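Local coordinates for protein cellulase CEL9M (Clostridium cellulolyticum, PDB 1IA6) that probably catalyses the endohydrolysis of (1->4)-beta-D-glucosidic linkages in cellulose and related beta-glucans, as a family 9 glycoside hydrolase, at residues S141-D146 and N199-Y204; S70-G75 and S159-L164; F32-A37 and A381-T386; N357-P362 and Q407-A412. One frame throughout, in Å; residues are numbered along the deposited sequence.

Overall arrangement
Only contact 2 joins two long helices, 64-80 and 152-169 of the alpha barrel. It lies deepest, its centre about 9 Å from the chain centre, and its chemistry is methyl groups, backbone and one shared water. Contact 1 is a surface contact, where a loop meets the edge strand of the small sheet through a tyrosine ring. Contacts 3 and 4 join loops and a helix end on the same side of the chain's centre, their own centres about 15 Å apart. They touch each other, for example through Leu385 and Val411. Contact 3 is partly buried and relies on stacked aromatic rings. Contact 4 is buried and small, and it includes a predicted active-site residue.

Contact 1: S141-D146 and N199-Y204; sequences SLYKAD and NGQSFY
Tyr143 lays one face of its ring over Asn199. Asn199 CB sits above the ring centre, 3.5 Å from the centroid and 5° off the normal, a CH-pi contact. Tyr143 CG is anti to the carbonyl carbon (chi1 -56°), which carries the ring toward the loop. The Asn199 amide is turned 39° from the ring plane, with ND2 3.8 Å from Tyr143 CD1. At the ring edge, near its plane, Gln201 CG lies 3.4 Å from Tyr143 OH. The other face carries Leu142 CG of its own segment. Leu142 CD2 also reaches the Gln201 amide, 4.0 Å from Gln201 CD. Water 1 accepts from Gln201 N at 2.7 Å and makes a weak bond with Tyr143 OH at 3.5 Å.

The segment 141-146 runs into strand 143-145, outermost in a three-stranded antiparallel sheet; the Tyr143 backbone bonds to Tyr117 of strand 115-119. The opposing loop links helices 174-193 and 210-224, so the contact joins an inter-helix loop to the sheet.

The Gln201 amide is fixed from outside: NE2 donates to Glu121, and OE1 accepts from Gly122 N and Gln118 NE2. Asn199 N donates to Tyr117 OH. Farther along, Tyr204 OH reaches Asp56.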
loop_
_atom_site.group_PDB
_atom_site.type_symbol
_atom_site.label_atom_id
_atom_site.label_comp_id
_atom_site.label_asym_id
_atom_site.label_seq_id
_atom_site.Cartn_x
_atom_site.Cartn_y
_atom_site.Cartn_z
ATOM N N SER A 141 0.036 10.815 19.993
ATOM C CA SER A 141 0.447 9.465 19.630
ATOM C C SER A 141 -0.776 8.732 20.171
ATOM O O SER A 141 -0.761 8.160 21.262
ATOM C CB SER A 141 1.718 9.085 20.385
ATOM O OG SER A 141 2.754 10.009 20.088
ATOM N N LEU A 142 -1.844 8.786 19.383
ATOM C CA LEU A 142 -3.146 8.245 19.749
ATOM C C LEU A 142 -3.299 6.778 20.136
ATOM O O LEU A 142 -3.948 6.474 21.140
ATOM C CB LEU A 142 -4.151 8.581 18.644
ATOM C CG LEU A 142 -5.621 8.622 19.066
ATOM C CD1 LEU A 142 -5.799 9.641 20.193
ATOM C CD2 LEU A 142 -6.489 8.990 17.877
ATOM N N TYR A 143 -2.727 5.872 19.351
ATOM C CA TYR A 143 -2.860 4.447 19.641
ATOM C C TYR A 143 -1.538 3.689 19.688
ATOM O O TYR A 143 -0.574 4.023 18.996
ATOM C CB TYR A 143 -3.754 3.770 18.598
ATOM C CG TYR A 143 -5.140 4.354 18.443
ATOM C CD1 TYR A 143 -6.048 4.345 19.501
ATOM C CD2 TYR A 143 -5.555 4.890 17.222
ATOM C CE1 TYR A 143 -7.336 4.851 19.347
ATOM C CE2 TYR A 143 -6.844 5.399 17.057
ATOM C CZ TYR A 143 -7.726 5.376 18.124
ATOM O OH TYR A 143 -9.002 5.873 17.970
ATOM N N LYS A 144 -1.516 2.648 20.509
ATOM C CA LYS A 144 -0.345 1.801 20.643
ATOM C C LYS A 144 -0.822 0.403 21.005
ATOM O O LYS A 144 -1.867 0.237 21.635
ATOM C CB LYS A 144 0.587 2.321 21.739
ATOM C CG LYS A 144 0.046 2.177 23.147
ATOM C CD LYS A 144 1.097 2.561 24.178
ATOM C CE LYS A 144 0.548 2.458 25.587
ATOM N NZ LYS A 144 1.560 2.891 26.586
ATOM N N ALA A 145 -0.061 -0.597 20.588
ATOM C CA ALA A 145 -0.386 -1.974 20.889
ATOM C C ALA A 145 0.561 -2.438 21.986
ATOM O O ALA A 145 1.733 -2.069 22.001
ATOM C CB ALA A 145 -0.215 -2.835 19.649
ATOM N N ASP A 146 0.032 -3.213 22.923
ATOM C CA ASP A 146 0.820 -3.768 24.016
ATOM C C ASP A 146 0.081 -5.004 24.524
ATOM O O ASP A 146 -0.961 -5.368 23.984
ATOM C CB ASP A 146 1.026 -2.733 25.135
ATOM C CG ASP A 146 -0.269 -2.162 25.653
ATOM O OD1 ASP A 146 -1.196 -2.941 25.944
ATOM O OD2 ASP A 146 -0.355 -0.925 25.782
ATOM N N ASN A 199 -6.977 -0.210 16.207
ATOM C CA ASN A 199 -7.865 0.942 16.072
ATOM C C ASN A 199 -7.458 1.856 14.918
ATOM O O ASN A 199 -6.276 2.124 14.715
ATOM C CB ASN A 199 -7.868 1.759 17.369
ATOM C CG ASN A 199 -8.353 0.961 18.568
ATOM O OD1 ASN A 199 -9.490 0.494 18.597
ATOM N ND2 ASN A 199 -7.486 0.803 19.566
ATOM N N GLY A 200 -8.449 2.338 14.176
ATOM C CA GLY A 200 -8.184 3.237 13.067
ATOM C C GLY A 200 -9.251 4.315 13.006
ATOM O O GLY A 200 -9.489 4.917 11.955
ATOM N N GLN A 201 -9.880 4.571 14.150
ATOM C CA GLN A 201 -10.952 5.551 14.241
ATOM C C GLN A 201 -12.024 5.149 13.232
ATOM O O GLN A 201 -12.161 3.968 12.921
ATOM C CB GLN A 201 -10.421 6.961 13.952
ATOM C CG GLN A 201 -9.353 7.420 14.950
ATOM C CD GLN A 201 -9.051 8.908 14.851
ATOM O OE1 GLN A 201 -8.204 9.337 14.065
ATOM N NE2 GLN A 201 -9.760 9.706 15.644
ATOM N N SER A 202 -12.785 6.105 12.713
ATOM C CA SER A 202 -13.824 5.761 11.747
ATOM C C SER A 202 -13.268 5.764 10.327
ATOM O O SER A 202 -13.974 5.442 9.370
ATOM C CB SER A 202 -14.988 6.753 11.847
ATOM O OG SER A 202 -14.566 8.064 11.516
ATOM N N PHE A 203 -11.993 6.111 10.201
ATOM C CA PHE A 203 -11.339 6.197 8.901
ATOM C C PHE A 203 -10.891 4.848 8.372
ATOM O O PHE A 203 -11.045 4.553 7.186
ATOM C CB PHE A 203 -10.154 7.155 9.004
ATOM C CG PHE A 203 -10.540 8.514 9.503
ATOM C CD1 PHE A 203 -11.250 9.390 8.689
ATOM C CD2 PHE A 203 -10.257 8.895 10.808
ATOM C CE1 PHE A 203 -11.679 10.623 9.171
ATOM C CE2 PHE A 203 -10.683 10.127 11.298
ATOM C CZ PHE A 203 -11.395 10.991 10.477
ATOM N N TYR A 204 -10.329 4.032 9.252
ATOM C CA TYR A 204 -9.880 2.706 8.861
ATOM C C TYR A 204 -10.427 1.671 9.826
ATOM O O TYR A 204 -9.733 1.210 10.730
ATOM C CB TYR A 204 -8.352 2.664 8.814
ATOM C CG TYR A 204 -7.798 3.371 7.595
ATOM C CD1 TYR A 204 -7.784 2.743 6.350
ATOM C CD2 TYR A 204 -7.345 4.689 7.674
ATOM C CE1 TYR A 204 -7.337 3.407 5.210
ATOM C CE2 TYR A 204 -6.894 5.365 6.540
ATOM C CZ TYR A 204 -6.894 4.717 5.313
ATOM O OH TYR A 204 -6.454 5.373 4.186
HETATM O O HOH W 1 -10.488 3.177 16.403
#

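Contact 2: S70-G75 and S159-L164; sequences SAAILG and SAALTL
The flat groups here are backbone peptides: Leu164 CD1 lies 3.3 Å from Ala72 O, at the carbonyl end of that peptide. Its other methyl, CD2, comes to 4.0 Å from Gly75 O. Leu164 has chi1 at -84°, with CG beside its own backbone N, and this sends both methyls across to helix 64-80. Gly75 has no side chain to stand between its backbone and Leu164.

About one turn earlier in helix 152-169, the helices touch through alanines. Ala161 CB points at the other helix and rests 3.6 Å from Ala71 CB. The same methyl is 3.6 Å from Ala72 N. Ala72 CB in turn lies 4.3 Å from Ala160 CB. Such small side chains let the segment axes approach to 7.8 Å, with their directions 33° apart. The two run roughly parallel as neighbours in the alpha barrel, the (alpha/alpha)6 fold of this family. Helices 91-107 and 413-429 cover other faces of 64-80, while 174-193 and 210-224 pack on 152-169.

Water 2, within this buried contact, donates to Ala71 O and to Ala161 O, at 2.8 Å from the latter. The interface therefore rests mainly on close apolar packing. Between the two segments the polar link is this water on two backbone carbonyls, and the Asn168 side chain adds another from the next turn by donating to Gly75 O.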
loop_
_atom_site.group_PDB
_atom_site.type_symbol
_atom_site.label_atom_id
_atom_site.label_comp_id
_atom_site.label_asym_id
_atom_site.label_seq_id
_atom_site.Cartn_x
_atom_site.Cartn_y
_atom_site.Cartn_z
ATOM N N SER A 70 0.811 -0.896 2.995
ATOM C CA SER A 70 1.539 -0.286 1.887
ATOM C C SER A 70 3.000 -0.717 1.855
ATOM O O SER A 70 3.524 -1.067 0.799
ATOM C CB SER A 70 1.430 1.236 1.966
ATOM O OG SER A 70 0.082 1.637 1.759
ATOM N N ALA A 71 3.653 -0.697 3.012
ATOM C CA ALA A 71 5.052 -1.105 3.094
ATOM C C ALA A 71 5.205 -2.572 2.709
ATOM O O ALA A 71 6.180 -2.953 2.062
ATOM C CB ALA A 71 5.587 -0.878 4.507
ATOM N N ALA A 72 4.243 -3.399 3.110
ATOM C CA ALA A 72 4.296 -4.823 2.798
ATOM C C ALA A 72 4.091 -5.107 1.317
ATOM O O ALA A 72 4.777 -5.954 0.745
ATOM C CB ALA A 72 3.255 -5.586 3.623
ATOM N N ILE A 73 3.146 -4.409 0.695
ATOM C CA ILE A 73 2.866 -4.625 -0.723
ATOM C C ILE A 73 4.006 -4.122 -1.603
ATOM O O ILE A 73 4.324 -4.734 -2.624
ATOM C CB ILE A 73 1.543 -3.944 -1.145
ATOM C CG1 ILE A 73 0.382 -4.540 -0.348
ATOM C CG2 ILE A 73 1.323 -4.090 -2.652
ATOM C CD1 ILE A 73 0.375 -6.054 -0.269
ATOM N N LEU A 74 4.615 -3.007 -1.217
ATOM C CA LEU A 74 5.746 -2.481 -1.977
ATOM C C LEU A 74 6.905 -3.468 -1.859
ATOM O O LEU A 74 7.596 -3.748 -2.837
ATOM C CB LEU A 74 6.177 -1.117 -1.435
ATOM C CG LEU A 74 5.273 0.070 -1.768
ATOM C CD1 LEU A 74 5.721 1.284 -0.965
ATOM C CD2 LEU A 74 5.331 0.361 -3.273
ATOM N N GLY A 75 7.110 -3.997 -0.656
ATOM C CA GLY A 75 8.179 -4.961 -0.447
ATOM C C GLY A 75 7.936 -6.232 -1.245
ATOM O O GLY A 75 8.871 -6.835 -1.767
ATOM N N SER A 159 4.890 -6.528 10.518
ATOM C CA SER A 159 5.832 -7.639 10.603
ATOM C C SER A 159 6.208 -8.101 9.194
ATOM O O SER A 159 7.385 -8.302 8.886
ATOM C CB SER A 159 5.206 -8.801 11.383
ATOM O OG SER A 159 6.058 -9.937 11.403
ATOM N N ALA A 160 5.204 -8.266 8.335
ATOM C CA ALA A 160 5.447 -8.714 6.967
ATOM C C ALA A 160 6.321 -7.717 6.222
ATOM O O ALA A 160 7.219 -8.105 5.483
ATOM C CB ALA A 160 4.121 -8.911 6.228
ATOM N N ALA A 161 6.054 -6.430 6.414
ATOM C CA ALA A 161 6.838 -5.394 5.751
ATOM C C ALA A 161 8.298 -5.471 6.192
ATOM O O ALA A 161 9.208 -5.280 5.385
ATOM C CB ALA A 161 6.267 -4.012 6.079
ATOM N N LEU A 162 8.513 -5.747 7.478
ATOM C CA LEU A 162 9.862 -5.839 8.032
ATOM C C LEU A 162 10.585 -7.104 7.575
ATOM O O LEU A 162 11.792 -7.077 7.323
ATOM C CB LEU A 162 9.811 -5.780 9.561
ATOM C CG LEU A 162 9.478 -4.400 10.142
ATOM C CD1 LEU A 162 9.181 -4.520 11.631
ATOM C CD2 LEU A 162 10.642 -3.443 9.888
ATOM N N THR A 163 9.854 -8.209 7.467
ATOM C CA THR A 163 10.457 -9.459 7.011
ATOM C C THR A 163 10.837 -9.314 5.542
ATOM O O THR A 163 11.892 -9.777 5.111
ATOM C CB THR A 163 9.487 -10.640 7.157
ATOM O OG1 THR A 163 9.132 -10.790 8.535
ATOM C CG2 THR A 163 10.139 -11.939 6.661
ATOM N N LEU A 164 9.971 -8.670 4.768
ATOM C CA LEU A 164 10.268 -8.471 3.355
ATOM C C LEU A 164 11.489 -7.570 3.209
ATOM O O LEU A 164 12.287 -7.745 2.288
ATOM C CB LEU A 164 9.053 -7.884 2.631
ATOM C CG LEU A 164 8.062 -8.973 2.210
ATOM C CD1 LEU A 164 6.675 -8.389 1.950
ATOM C CD2 LEU A 164 8.608 -9.671 0.976
HETATM O O HOH W 2 8.788 -4.101 2.912
#

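Contact 3: F32-A37 and A381-T386; sequences FDWRGA and AKHLLT
Trp34 and His383 form an offset stack. The five-membered ring of Trp34 and the imidazole are 4.1 Å apart between centroids, with planes only 7° from parallel. The two side chains slide past each other in opposite directions, so each CB lies over the partner's ring. These are two CH-pi contacts: His383 CB is 3.5 Å from the centroid of the Trp34 five-membered ring, and Trp34 CB is 3.7 Å from the centroid of the His383 ring. Trp34 takes chi1 of 40°, with CG between the backbone N and the carbonyl carbon. This places the indole between Phe32 CB and the His383 ring.

Apolar contacts flank the stack. Trp34 CH2, at the ring edge, meets Leu385 CD1 at 4.1 Å. Phe32 CE1 is 4.0 Å from Thr386 CB.

Carbonyls also lie at ring edges, Thr386 O at Phe32 and Leu384 O at Trp34. The polar link is water 3, in the plane of the indole. It accepts from Trp34 NE1 at 3.0 Å and donates to Leu384 O at 2.8 Å.

A type I beta turn from Phe32 to Arg35 carries the Phe32 and Trp34 side chains. Arg35 itself is held by a salt bridge to Glu133. Trp34 and Leu385 also touch the short helix 365-368. The Trp34 side chain is about 11 Å from the bound zinc ion, so the 32-37 loop lies near the zinc-binding region.

Ring stacking and CH-pi contacts thus supply most of the adhesion, while the indole N-H is satisfied through water and not by the opposing chain directly.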
loop_
_atom_site.group_PDB
_atom_site.type_symbol
_atom_site.label_atom_id
_atom_site.label_comp_id
_atom_site.label_asym_id
_atom_site.label_seq_id
_atom_site.Cartn_x
_atom_site.Cartn_y
_atom_site.Cartn_z
ATOM N N PHE A 32 10.517 16.256 -5.098
ATOM C CA PHE A 32 9.661 17.435 -5.107
ATOM C C PHE A 32 10.288 18.565 -4.300
ATOM O O PHE A 32 10.475 18.447 -3.088
ATOM C CB PHE A 32 8.286 17.085 -4.536
ATOM C CG PHE A 32 7.587 15.982 -5.280
ATOM C CD1 PHE A 32 7.235 16.141 -6.617
ATOM C CD2 PHE A 32 7.278 14.784 -4.642
ATOM C CE1 PHE A 32 6.583 15.121 -7.312
ATOM C CE2 PHE A 32 6.627 13.756 -5.325
ATOM C CZ PHE A 32 6.279 13.924 -6.663
ATOM N N ASP A 33 10.608 19.666 -4.971
ATOM C CA ASP A 33 11.217 20.794 -4.282
ATOM C C ASP A 33 10.229 21.505 -3.359
ATOM O O ASP A 33 10.630 22.319 -2.531
ATOM C CB ASP A 33 11.812 21.790 -5.289
ATOM C CG ASP A 33 10.801 22.266 -6.310
ATOM O OD1 ASP A 33 9.686 22.663 -5.911
ATOM O OD2 ASP A 33 11.126 22.255 -7.518
ATOM N N TRP A 34 8.941 21.188 -3.491
ATOM C CA TRP A 34 7.929 21.816 -2.647
ATOM C C TRP A 34 7.677 21.083 -1.329
ATOM O O TRP A 34 6.802 21.472 -0.557
ATOM C CB TRP A 34 6.604 21.987 -3.406
ATOM C CG TRP A 34 6.224 20.830 -4.284
ATOM C CD1 TRP A 34 6.656 20.590 -5.557
ATOM C CD2 TRP A 34 5.327 19.762 -3.954
ATOM N NE1 TRP A 34 6.077 19.440 -6.044
ATOM C CE2 TRP A 34 5.259 18.912 -5.080
ATOM C CE3 TRP A 34 4.573 19.442 -2.814
ATOM C CZ2 TRP A 34 4.466 17.759 -5.102
ATOM C CZ3 TRP A 34 3.784 18.294 -2.835
ATOM C CH2 TRP A 34 3.740 17.466 -3.974
ATOM N N ARG A 35 8.445 20.027 -1.070
ATOM C CA ARG A 35 8.304 19.284 0.181
ATOM C C ARG A 35 9.501 19.555 1.086
ATOM O O ARG A 35 10.640 19.638 0.619
ATOM C CB ARG A 35 8.200 17.774 -0.069
ATOM C CG ARG A 35 6.831 17.276 -0.538
ATOM C CD ARG A 35 5.692 17.776 0.348
ATOM N NE ARG A 35 6.060 17.828 1.762
ATOM C CZ ARG A 35 6.169 16.773 2.565
ATOM N NH1 ARG A 35 5.931 15.548 2.112
ATOM N NH2 ARG A 35 6.542 16.948 3.826
ATOM N N GLY A 36 9.232 19.695 2.381
ATOM C CA GLY A 36 10.287 19.943 3.347
ATOM C C GLY A 36 9.978 19.281 4.677
ATOM O O GLY A 36 9.041 18.489 4.777
ATOM N N ALA A 37 10.757 19.608 5.705
ATOM C CA ALA A 37 10.556 19.034 7.033
ATOM C C ALA A 37 9.177 19.359 7.590
ATOM O O ALA A 37 8.703 20.488 7.471
ATOM C CB ALA A 37 11.635 19.544 7.992
ATOM N N ALA A 381 -4.509 22.267 -8.402
ATOM C CA ALA A 381 -3.279 22.052 -7.645
ATOM C C ALA A 381 -2.112 22.864 -8.201
ATOM O O ALA A 381 -1.835 22.830 -9.399
ATOM C CB ALA A 381 -2.926 20.571 -7.642
ATOM N N LYS A 382 -1.428 23.583 -7.317
ATOM C CA LYS A 382 -0.288 24.409 -7.699
ATOM C C LYS A 382 0.911 23.558 -8.115
ATOM O O LYS A 382 1.659 23.927 -9.020
ATOM C CB LYS A 382 0.105 25.317 -6.528
ATOM C CG LYS A 382 1.187 26.338 -6.842
ATOM C CD LYS A 382 1.553 27.161 -5.607
ATOM C CE LYS A 382 0.354 27.928 -5.061
ATOM N NZ LYS A 382 0.679 28.660 -3.798
ATOM N N HIS A 383 1.082 22.412 -7.460
ATOM C CA HIS A 383 2.205 21.520 -7.744
ATOM C C HIS A 383 1.776 20.216 -8.419
ATOM O O HIS A 383 0.671 19.732 -8.197
ATOM C CB HIS A 383 2.941 21.209 -6.442
ATOM C CG HIS A 383 3.355 22.430 -5.682
ATOM N ND1 HIS A 383 4.299 23.316 -6.155
ATOM C CD2 HIS A 383 2.941 22.922 -4.490
ATOM C CE1 HIS A 383 4.450 24.300 -5.288
ATOM N NE2 HIS A 383 3.638 24.087 -4.269
ATOM N N LEU A 384 2.657 19.656 -9.243
ATOM C CA LEU A 384 2.366 18.412 -9.949
ATOM C C LEU A 384 2.664 17.204 -9.059
ATOM O O LEU A 384 3.814 16.970 -8.678
ATOM C CB LEU A 384 3.195 18.327 -11.234
ATOM C CG LEU A 384 2.948 17.100 -12.122
ATOM C CD1 LEU A 384 1.521 17.124 -12.651
ATOM C CD2 LEU A 384 3.937 17.086 -13.278
ATOM N N LEU A 385 1.622 16.442 -8.736
ATOM C CA LEU A 385 1.750 15.261 -7.882
ATOM C C LEU A 385 2.075 14.032 -8.738
ATOM O O LEU A 385 1.271 13.116 -8.877
ATOM C CB LEU A 385 0.442 15.050 -7.108
ATOM C CG LEU A 385 0.373 13.960 -6.031
ATOM C CD1 LEU A 385 1.406 14.226 -4.953
ATOM C CD2 LEU A 385 -1.023 13.943 -5.421
ATOM N N THR A 386 3.279 14.026 -9.295
ATOM C CA THR A 386 3.741 12.952 -10.165
ATOM C C THR A 386 3.572 11.539 -9.608
ATOM O O THR A 386 3.978 11.255 -8.482
ATOM C CB THR A 386 5.227 13.159 -10.514
ATOM O OG1 THR A 386 5.395 14.457 -11.099
ATOM C CG2 THR A 386 5.707 12.092 -11.496
HETATM O O HOH W 3 6.106 18.566 -8.897
#

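Contact 4: N357-P362 and Q407-A412; sequences NWCIHP and QYTEVA
Thr409 makes most of the van der Waals contact with the 357-362 loop. Its CB lies 3.2 Å from His361 O, and its methyl CG2 is 3.8 Å from Cys359 SG. The sulfur points toward the helix end, with SG anti to the Cys359 backbone N (chi1 176°). Beyond Thr409, Pro362 CB touches Val411 CG1 at 4.4 Å, and Pro362 CA lies 3.7 Å from Thr409 O.

The segment 407-412 is the end of helix 406-409 and the short extended link to helix 413-429, for which Ala412 is the N-cap residue. Glu410, the first residue to leave helical geometry, is a predicted active-site residue. Its CB points away from the 357-362 loop, and Glu410 OE1 accepts from Trp304 NE1. Asp401, also predicted to be in the active site, accepts from Ile360 N. The contact thus lies beside the predicted catalytic residues.

Polar links are few. Water 4 sits 2.7 Å from both His361 O and Thr409 OG1. The hydroxyl also bonds to Gln405 O. Within the loop, His361 N makes a weak bond to Cys359 SG at 3.6 Å, bent to 140°; the same N-H has a second weak partner in Asp401 OD1. A backbone bond joins Thr409 and His363, past Pro362.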
loop_
_atom_site.group_PDB
_atom_site.type_symbol
_atom_site.label_atom_id
_atom_site.label_comp_id
_atom_site.label_asym_id
_atom_site.label_seq_id
_atom_site.Cartn_x
_atom_site.Cartn_y
_atom_site.Cartn_z
ATOM N N ASN A 357 -3.842 14.532 -20.434
ATOM C CA ASN A 357 -5.015 15.084 -19.769
ATOM C C ASN A 357 -5.293 14.508 -18.386
ATOM O O ASN A 357 -6.415 14.097 -18.095
ATOM C CB ASN A 357 -6.244 14.894 -20.661
ATOM C CG ASN A 357 -7.329 15.905 -20.368
ATOM O OD1 ASN A 357 -7.044 17.079 -20.119
ATOM N ND2 ASN A 357 -8.579 15.466 -20.413
ATOM N N TRP A 358 -4.278 14.503 -17.527
ATOM C CA TRP A 358 -4.427 13.959 -16.181
ATOM C C TRP A 358 -5.187 14.878 -15.224
ATOM O O TRP A 358 -5.417 16.052 -15.515
ATOM C CB TRP A 358 -3.049 13.616 -15.606
ATOM C CG TRP A 358 -2.102 14.778 -15.526
ATOM C CD1 TRP A 358 -2.175 15.836 -14.667
ATOM C CD2 TRP A 358 -0.926 14.985 -16.318
ATOM N NE1 TRP A 358 -1.116 16.687 -14.872
ATOM C CE2 TRP A 358 -0.334 16.189 -15.879
ATOM C CE3 TRP A 358 -0.312 14.267 -17.354
ATOM C CZ2 TRP A 358 0.844 16.694 -16.440
ATOM C CZ3 TRP A 358 0.860 14.770 -17.911
ATOM C CH2 TRP A 358 1.425 15.972 -17.451
ATOM N N CYS A 359 -5.576 14.322 -14.082
ATOM C CA CYS A 359 -6.324 15.044 -13.054
ATOM C C CYS A 359 -5.579 16.284 -12.556
ATOM O O CYS A 359 -4.399 16.211 -12.221
ATOM C CB CYS A 359 -6.600 14.088 -11.888
ATOM S SG CYS A 359 -7.433 14.815 -10.459
ATOM N N ILE A 360 -6.267 17.423 -12.503
ATOM C CA ILE A 360 -5.640 18.660 -12.042
ATOM C C ILE A 360 -6.132 19.097 -10.663
ATOM O O ILE A 360 -5.645 20.089 -10.112
ATOM C CB ILE A 360 -5.881 19.829 -13.033
ATOM C CG1 ILE A 360 -7.376 20.118 -13.146
ATOM C CG2 ILE A 360 -5.293 19.486 -14.393
ATOM C CD1 ILE A 360 -7.706 21.324 -14.016
ATOM N N HIS A 361 -7.082 18.348 -10.107
ATOM C CA HIS A 361 -7.647 18.649 -8.792
ATOM C C HIS A 361 -7.467 17.511 -7.781
ATOM O O HIS A 361 -8.430 17.093 -7.142
ATOM C CB HIS A 361 -9.146 18.949 -8.924
ATOM C CG HIS A 361 -9.454 20.254 -9.591
ATOM N ND1 HIS A 361 -9.432 21.459 -8.919
ATOM C CD2 HIS A 361 -9.794 20.544 -10.870
ATOM C CE1 HIS A 361 -9.747 22.433 -9.754
ATOM N NE2 HIS A 361 -9.971 21.905 -10.945
ATOM N N PRO A 362 -6.239 16.995 -7.616
ATOM C CA PRO A 362 -6.074 15.906 -6.643
ATOM C C PRO A 362 -6.404 16.360 -5.218
ATOM O O PRO A 362 -6.101 17.490 -4.837
ATOM C CB PRO A 362 -4.606 15.526 -6.801
ATOM C CG PRO A 362 -3.961 16.850 -7.151
ATOM C CD PRO A 362 -4.938 17.417 -8.164
ATOM N N GLN A 407 -14.432 11.222 -4.291
ATOM C CA GLN A 407 -14.504 9.848 -4.773
ATOM C C GLN A 407 -13.634 9.673 -6.015
ATOM O O GLN A 407 -13.006 8.632 -6.211
ATOM C CB GLN A 407 -15.952 9.476 -5.108
ATOM C CG GLN A 407 -16.110 8.103 -5.740
ATOM C CD GLN A 407 -17.549 7.791 -6.112
ATOM O OE1 GLN A 407 -18.419 7.690 -5.247
ATOM N NE2 GLN A 407 -17.806 7.640 -7.406
ATOM N N TYR A 408 -13.597 10.706 -6.847
ATOM C CA TYR A 408 -12.824 10.674 -8.079
ATOM C C TYR A 408 -11.366 11.097 -7.920
ATOM O O TYR A 408 -10.469 10.491 -8.502
ATOM C CB TYR A 408 -13.457 11.598 -9.128
ATOM C CG TYR A 408 -14.882 11.265 -9.503
ATOM C CD1 TYR A 408 -15.949 11.675 -8.706
ATOM C CD2 TYR A 408 -15.161 10.540 -10.658
ATOM C CE1 TYR A 408 -17.265 11.370 -9.056
ATOM C CE2 TYR A 408 -16.468 10.228 -11.016
ATOM C CZ TYR A 408 -17.515 10.647 -10.214
ATOM O OH TYR A 408 -18.810 10.347 -10.580
ATOM N N THR A 409 -11.138 12.131 -7.121
ATOM C CA THR A 409 -9.799 12.691 -6.974
ATOM C C THR A 409 -8.941 12.307 -5.777
ATOM O O THR A 409 -7.854 12.855 -5.607
ATOM C CB THR A 409 -9.879 14.214 -7.008
ATOM O OG1 THR A 409 -10.668 14.663 -5.901
ATOM C CG2 THR A 409 -10.527 14.677 -8.309
ATOM N N GLU A 410 -9.405 11.382 -4.948
ATOM C CA GLU A 410 -8.606 10.981 -3.801
ATOM C C GLU A 410 -7.349 10.236 -4.234
ATOM O O GLU A 410 -7.337 9.572 -5.269
ATOM C CB GLU A 410 -9.418 10.094 -2.856
ATOM C CG GLU A 410 -10.125 10.874 -1.759
ATOM C CD GLU A 410 -9.982 10.214 -0.403
ATOM O OE1 GLU A 410 -10.481 9.079 -0.235
ATOM O OE2 GLU A 410 -9.364 10.827 0.495
ATOM N N VAL A 411 -6.290 10.384 -3.443
ATOM C CA VAL A 411 -5.012 9.710 -3.682
ATOM C C VAL A 411 -4.590 9.177 -2.312
ATOM O O VAL A 411 -4.970 9.742 -1.293
ATOM C CB VAL A 411 -3.930 10.685 -4.201
ATOM C CG1 VAL A 411 -4.366 11.280 -5.533
ATOM C CG2 VAL A 411 -3.675 11.790 -3.175
ATOM N N ALA A 412 -3.817 8.094 -2.277
ATOM C CA ALA A 412 -3.412 7.537 -0.989
ATOM C C ALA A 412 -2.289 6.524 -1.111
ATOM O O ALA A 412 -2.048 5.974 -2.183
ATOM C CB ALA A 412 -4.611 6.886 -0.313
HETATM O O HOH W 4 -10.332 17.287 -5.219
#